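Local atomic coordinates of OTU domain-containing protein wMelOTU (Wolbachia pipientis wMel, PDB entry 6W9O), a protein that probably removes ubiquitin from modified proteins as a bacterial cysteine protease of the OTU deubiquitinase family. Residues Asp125-Gly130 and Glu158-Ser163; Gln60-Glu63 and Gln69-Ala72. One frame throughout, in Å; residues are numbered along the deposited sequence.

Contact 1: Asp125-Gly130 and Glu158-Ser163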
ATOM      1  N   ASP A 125      -4.470  -1.900   5.646  1.00 12.93           N
ATOM      2  CA  ASP A 125      -5.444  -0.875   5.258  1.00 15.22           C
ATOM      3  C   ASP A 125      -4.655   0.287   4.670  1.00 14.38           C
ATOM      4  O   ASP A 125      -3.807   0.884   5.371  1.00 14.01           O
ATOM      5  CB  ASP A 125      -6.192  -0.474   6.541  1.00 15.58           C
ATOM      6  CG  ASP A 125      -7.189   0.641   6.353  1.00 19.29           C
ATOM      7  OD1 ASP A 125      -7.292   1.207   5.252  1.00 16.74           O
ATOM      8  OD2 ASP A 125      -7.895   0.911   7.347  1.00 18.45           O
ATOM      9  N   PRO A 126      -4.919   0.672   3.422  1.00 13.93           N
ATOM     10  CA  PRO A 126      -4.198   1.834   2.819  1.00 13.99           C
ATOM     11  C   PRO A 126      -4.295   3.086   3.649  1.00 14.82           C
ATOM     12  O   PRO A 126      -3.324   3.856   3.677  1.00 15.08           O
ATOM     13  CB  PRO A 126      -4.915   2.051   1.481  1.00 16.14           C
ATOM     14  CG  PRO A 126      -5.421   0.677   1.116  1.00 18.53           C
ATOM     15  CD  PRO A 126      -5.808  -0.003   2.450  1.00 16.73           C
ATOM     16  N   ASP A 127      -5.421   3.329   4.331  1.00 13.78           N
ATOM     17  CA  ASP A 127      -5.572   4.577   5.042  1.00 12.66           C
ATOM     18  C   ASP A 127      -4.708   4.631   6.291  1.00 14.26           C
ATOM     19  O   ASP A 127      -4.493   5.724   6.834  1.00 16.67           O
ATOM     20  CB  ASP A 127      -7.001   4.777   5.499  1.00 14.89           C
ATOM     21  CG  ASP A 127      -7.977   4.972   4.357  1.00 28.48           C
ATOM     22  OD1 ASP A 127      -7.629   5.578   3.322  1.00 28.30           O
ATOM     23  OD2 ASP A 127      -9.147   4.515   4.533  1.00 30.35           O
ATOM     24  N   VAL A 128      -4.285   3.471   6.811  1.00 13.48           N
ATOM     25  CA  VAL A 128      -3.492   3.479   8.042  1.00 12.97           C
ATOM     26  C   VAL A 128      -2.084   2.980   7.724  1.00 16.00           C
ATOM     27  O   VAL A 128      -1.105   3.766   7.726  1.00 14.11           O
ATOM     28  CB  VAL A 128      -4.138   2.639   9.163  1.00 13.99           C
ATOM     29  CG1 VAL A 128      -3.261   2.750  10.424  1.00 15.71           C
ATOM     30  CG2 VAL A 128      -5.573   3.155   9.459  1.00 15.81           C
ATOM     31  N   GLU A 129      -1.953   1.695   7.435  1.00 13.88           N
ATOM     32  CA  GLU A 129      -0.630   1.182   7.089  1.00 13.05           C
ATOM     33  C   GLU A 129      -0.111   1.820   5.830  1.00 13.36           C
ATOM     34  O   GLU A 129       1.101   2.068   5.729  1.00 13.54           O
ATOM     35  CB  GLU A 129      -0.704  -0.330   6.932  1.00 14.80           C
ATOM     36  CG  GLU A 129      -0.914  -1.056   8.308  1.00 13.53           C
ATOM     37  CD  GLU A 129      -2.308  -0.930   8.847  1.00 14.87           C
ATOM     38  OE1 GLU A 129      -3.266  -1.113   8.071  1.00 15.63           O
ATOM     39  OE2 GLU A 129      -2.421  -0.638  10.048  1.00 15.90           O
ATOM     40  N   GLY A 130      -0.973   2.108   4.846  1.00 12.18           N
ATOM     41  CA  GLY A 130      -0.460   2.774   3.627  1.00 14.35           C
ATOM     42  C   GLY A 130       0.139   4.138   3.932  1.00 13.25           C
ATOM     43  O   GLY A 130       1.224   4.483   3.447  1.00 14.61           O
ATOM     44  N   GLU A 158      -7.734   6.778  -5.711  1.00 14.95           N
ATOM     45  CA  GLU A 158      -7.370   7.419  -4.460  1.00 17.80           C
ATOM     46  C   GLU A 158      -5.857   7.569  -4.434  1.00 15.82           C
ATOM     47  O   GLU A 158      -5.113   6.716  -4.950  1.00 16.00           O
ATOM     48  CB  GLU A 158      -7.791   6.570  -3.238  1.00 20.48           C
ATOM     49  N   LEU A 159      -5.396   8.658  -3.842  1.00 16.40           N
ATOM     50  CA  LEU A 159      -3.978   8.881  -3.646  1.00 15.84           C
ATOM     51  C   LEU A 159      -3.738   9.153  -2.180  1.00 16.67           C
ATOM     52  O   LEU A 159      -4.421  10.006  -1.596  1.00 21.85           O
ATOM     53  CB  LEU A 159      -3.529  10.107  -4.427  1.00 21.18           C
ATOM     54  CG  LEU A 159      -3.250   9.810  -5.882  1.00 24.57           C
ATOM     55  CD1 LEU A 159      -3.142  11.177  -6.626  1.00 26.24           C
ATOM     56  CD2 LEU A 159      -1.922   9.057  -6.003  1.00 21.51           C
ATOM     57  N   ILE A 160      -2.828   8.395  -1.588  1.00 15.79           N
ATOM     58  CA  ILE A 160      -2.480   8.475  -0.180  1.00 15.28           C
ATOM     59  C   ILE A 160      -1.027   8.914  -0.106  1.00 19.24           C
ATOM     60  O   ILE A 160      -0.200   8.463  -0.904  1.00 17.06           O
ATOM     61  CB  ILE A 160      -2.686   7.118   0.513  1.00 18.23           C
ATOM     62  CG1 ILE A 160      -4.211   6.857   0.556  1.00 21.98           C
ATOM     63  CG2 ILE A 160      -2.189   7.120   1.963  1.00 18.61           C
ATOM     64  CD1 ILE A 160      -4.566   5.442   0.617  1.00 26.31           C
ATOM     65  N   ASP A 161      -0.720   9.821   0.805  1.00 16.29           N
ATOM     66  CA  ASP A 161       0.704  10.077   1.071  1.00 16.37           C
ATOM     67  C   ASP A 161       0.890  10.239   2.560  1.00 18.70           C
ATOM     68  O   ASP A 161       0.041   9.822   3.369  1.00 18.47           O
ATOM     69  CB  ASP A 161       1.211  11.253   0.234  1.00 18.69           C
ATOM     70  CG  ASP A 161       0.578  12.581   0.616  1.00 27.48           C
ATOM     71  OD1 ASP A 161       0.885  13.573  -0.095  1.00 34.05           O
ATOM     72  OD2 ASP A 161      -0.202  12.673   1.600  1.00 24.16           O
ATOM     73  N   ASN A 162       2.039  10.786   2.947  1.00 19.36           N
ATOM     74  CA  ASN A 162       2.342  10.821   4.367  1.00 25.09           C
ATOM     75  C   ASN A 162       1.319  11.648   5.134  1.00 24.63           C
ATOM     76  O   ASN A 162       1.166  11.453   6.363  1.00 25.68           O
ATOM     77  CB  ASN A 162       3.774  11.339   4.592  1.00 28.00           C
ATOM     78  CG  ASN A 162       3.982  12.743   4.104  1.00 33.73           C
ATOM     79  OD1 ASN A 162       3.603  13.112   2.994  1.00 30.30           O
ATOM     80  ND2 ASN A 162       4.611  13.552   4.940  1.00 44.57           N
ATOM     81  N   SER A 163       0.584  12.516   4.431  1.00 21.28           N
ATOM     82  CA  SER A 163      -0.417  13.376   5.070  1.00 21.91           C
ATOM     83  C   SER A 163      -1.864  12.886   4.936  1.00 22.88           C
ATOM     84  O   SER A 163      -2.785  13.606   5.364  1.00 28.21           O
ATOM     85  CB  SER A 163      -0.287  14.801   4.543  1.00 31.11           C
ATOM     86  OG  SER A 163      -0.619  14.844   3.160  1.00 36.58           O
TER
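Two torsions direct Ile-160 from strand 155-161 at the first turn of helix 126-137. With chi1 at -69°, CG1 is anti to the carbonyl carbon while CG2 is anti to the backbone N, and chi2 of 154° carries CD1 outward to the ring of Pro-126. The pair belongs to the OTU cysteine protease fold, in which this helix lies against a mixed beta-sheet. Helix and strand segments run in roughly the same direction, 30° apart, with axes 8.7 Å from each other at closest approach. No hydrogen bond crosses between them, and Ile-160 makes every contact on the strand side. Its CD1 touches Pro-126 CB at 3.5 Å and also lies 3.7 Å from Pro-126 O. The other branch, CG2, closes on the same carbonyl oxygen, 3.9 Å from Pro-126 O, with Gly-130 C a more distant neighbour; Gly-130 and Ile-160 are the nearest CA pair, 7.1 Å apart. Pro-126 also packs on Leu-141 and Val-143 of strand 140-146 and on Phe-54 of helix 53-66, which places the contact in the layer between sheet and helices. At the exposed margin, the Asp-127 side chain crosses Ile-160 at about a right angle, and its OD1 lies 4.1 Å from CD1 of Ile-160 while hydrogen-bonding to Ser-165 OG. Asp-125 is the N-cap: its OD1 accepts from Asp-127 N at 3.0 Å, with the donor approaching from above the carboxylate plane. A wider, pi-type turn then opens the helix. Its carbonyl acceptor, Asp-125 O, takes two backbone bonds, Val-128 N on one face of the carbonyl plane and Gly-130 N on the other, the latter at 3.1 Å.

Contact 2: Gln60-Glu63 and Gln69-Ala72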
ATOM      1  N   GLN A  60       5.644  -5.144  -4.042  1.00 15.02           N
ATOM      2  CA  GLN A  60       6.008  -5.421  -5.428  1.00 13.67           C
ATOM      3  C   GLN A  60       6.073  -4.140  -6.223  1.00 12.94           C
ATOM      4  O   GLN A  60       6.971  -3.977  -7.075  1.00 13.45           O
ATOM      5  CB  GLN A  60       5.019  -6.397  -6.053  1.00 13.21           C
ATOM      6  CG  GLN A  60       5.171  -7.842  -5.497  1.00 13.98           C
ATOM      7  CD  GLN A  60       4.195  -8.746  -6.182  1.00 16.50           C
ATOM      8  OE1 GLN A  60       4.210  -8.869  -7.410  1.00 18.82           O
ATOM      9  NE2 GLN A  60       3.287  -9.369  -5.409  1.00 16.73           N
ATOM     10  N   SER A  61       5.122  -3.229  -6.019  1.00 12.70           N
ATOM     11  CA  SER A  61       5.160  -1.989  -6.798  1.00 11.50           C
ATOM     12  C   SER A  61       6.331  -1.126  -6.348  1.00 13.10           C
ATOM     13  O   SER A  61       7.043  -0.532  -7.190  1.00 12.99           O
ATOM     14  CB  SER A  61       3.796  -1.276  -6.638  1.00 12.59           C
ATOM     15  OG  SER A  61       3.859   0.036  -7.219  1.00 12.62           O
ATOM     16  N   LEU A  62       6.624  -1.112  -5.034  1.00 13.95           N
ATOM     17  CA  LEU A  62       7.791  -0.371  -4.536  1.00 12.93           C
ATOM     18  C   LEU A  62       9.067  -0.868  -5.184  1.00 12.58           C
ATOM     19  O   LEU A  62       9.919  -0.069  -5.612  1.00 14.36           O
ATOM     20  CB  LEU A  62       7.886  -0.509  -3.010  1.00 13.86           C
ATOM     21  CG  LEU A  62       9.038   0.272  -2.350  1.00 14.25           C
ATOM     22  CD1 LEU A  62       8.738   1.762  -2.411  1.00 16.88           C
ATOM     23  CD2 LEU A  62       9.257  -0.230  -0.915  1.00 19.04           C
ATOM     24  N   GLU A  63       9.238  -2.190  -5.274  1.00 12.92           N
ATOM     25  CA  GLU A  63      10.488  -2.703  -5.817  1.00 13.00           C
ATOM     26  C   GLU A  63      10.602  -2.322  -7.293  1.00 14.03           C
ATOM     27  O   GLU A  63      11.679  -1.924  -7.774  1.00 14.47           O
ATOM     28  CB  GLU A  63      10.565  -4.227  -5.654  1.00 14.70           C
ATOM     29  CG  GLU A  63      11.914  -4.721  -6.247  1.00 15.24           C
ATOM     30  CD  GLU A  63      12.173  -6.209  -6.109  1.00 18.40           C
ATOM     31  OE1 GLU A  63      11.392  -6.897  -5.365  1.00 20.12           O
ATOM     32  OE2 GLU A  63      13.146  -6.707  -6.672  1.00 20.11           O
ATOM     33  N   GLN A  69      13.913  -3.208  -2.092  1.00 18.74           N
ATOM     34  CA  GLN A  69      13.347  -4.513  -1.741  1.00 19.44           C
ATOM     35  C   GLN A  69      13.080  -4.557  -0.241  1.00 23.29           C
ATOM     36  O   GLN A  69      14.025  -4.474   0.559  1.00 26.34           O
ATOM     37  CB  GLN A  69      14.345  -5.624  -2.083  1.00 26.08           C
ATOM     38  CG  GLN A  69      14.455  -5.912  -3.536  1.00 26.04           C
ATOM     39  CD  GLN A  69      15.489  -7.021  -3.835  1.00 34.63           C
ATOM     40  OE1 GLN A  69      16.446  -7.199  -3.098  1.00 43.51           O
ATOM     41  NE2 GLN A  69      15.298  -7.727  -4.921  1.00 36.88           N
ATOM     42  N   VAL A  70      11.828  -4.772   0.128  1.00 22.99           N
ATOM     43  CA  VAL A  70      11.402  -4.895   1.522  1.00 21.36           C
ATOM     44  C   VAL A  70      10.435  -6.082   1.551  1.00 25.32           C
ATOM     45  O   VAL A  70       9.496  -6.116   0.757  1.00 32.12           O
ATOM     46  CB  VAL A  70      10.649  -3.611   1.960  1.00 24.02           C
ATOM     47  CG1 VAL A  70      10.256  -3.660   3.418  1.00 32.28           C
ATOM     48  CG2 VAL A  70      11.526  -2.358   1.759  1.00 29.93           C
ATOM     49  N   THR A  71      10.605  -7.007   2.496  1.00 20.10           N
ATOM     50  CA  THR A  71       9.628  -8.097   2.592  1.00 20.60           C
ATOM     51  C   THR A  71       8.307  -7.601   3.172  1.00 21.76           C
ATOM     52  O   THR A  71       8.219  -6.545   3.797  1.00 18.18           O
ATOM     53  CB  THR A  71      10.138  -9.228   3.485  1.00 20.41           C
ATOM     54  OG1 THR A  71      10.279  -8.723   4.823  1.00 21.82           O
ATOM     55  CG2 THR A  71      11.475  -9.798   2.974  1.00 22.48           C
ATOM     56  N   ALA A  72       7.267  -8.399   2.958  1.00 20.05           N
ATOM     57  CA  ALA A  72       5.982  -8.066   3.544  1.00 19.03           C
ATOM     58  C   ALA A  72       6.065  -8.039   5.068  1.00 18.27           C
ATOM     59  O   ALA A  72       5.416  -7.186   5.725  1.00 18.26           O
ATOM     60  CB  ALA A  72       4.928  -9.071   3.047  1.00 20.65           C
TER
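Leu-62 and Val-70 meet on the buried side of this contact, whereas Glu-63 and Gln-69 are hydrogen-bonded at the more exposed side. In the buried half, Leu-62 CD2 reaches Val-70 CG2 at 4.1 Å. This is a single apolar touch between the segments, and the pair is packed mainly by its neighbours: Tyr-137 of helix 126-137 lies against both residues, and Val-182 of strand 181-188 against Leu-62. The two segments are the later part of helix 53-66 and the approach to helix 72-84, on either side of the loop joining these consecutive helices of the OTU domain. After residues 60-63 the chain doubles back, bringing the CA atoms of Glu-63 and Gln-69 to 5.3 Å. Thr-71 is the N-cap of helix 72-84, where its OG1 pairs with Lys-74 N. The outer pair is polar and more open to solvent, yet it makes the closer and broader contact across the segments. Glu-63 holds CG anti to its backbone N (chi1 -180°), and its extended chain carries the carboxylate out to the Gln-69 amide. Gln-69, with CG beside its own backbone N and the rest of its chain likewise extended, brings that amide up from the other side. Gln-69 NE2 donates to Glu-63 OE2 over 3.0 Å in a fairly straight bond, with an N-H...O angle of 164°. The acceptor lies close to the amide plane, but the donor comes from well above the carboxylate plane, and the two flat groups stand 89° apart. The Gln-69 CG methylene lies against the carboxylate carbon, Glu-63 CD, at 3.5 Å. Both residues also touch a crystal neighbour, and lattice packing may therefore help to set the position of these two ends.

How the contacts relate
Contact 2 closes before contact 1 opens along the chain. Their centres lie about 16 Å apart and their nearest atoms about 9 Å, so they do not touch. Two helices link them: helix 53-66 runs from Phe-54, beside contact 1, to residues 60-63 of contact 2, and helix 126-137 runs from contact 1 to Tyr-137, beside contact 2. In OTU proteases the nucleophilic cysteine sits at the start of a core helix; helix 53-66 probably corresponds to it. Contact 1, which meets the beginning of that helix through Phe-54, would then probably lie nearer the catalytic end, and contact 2 toward the end away from the active site.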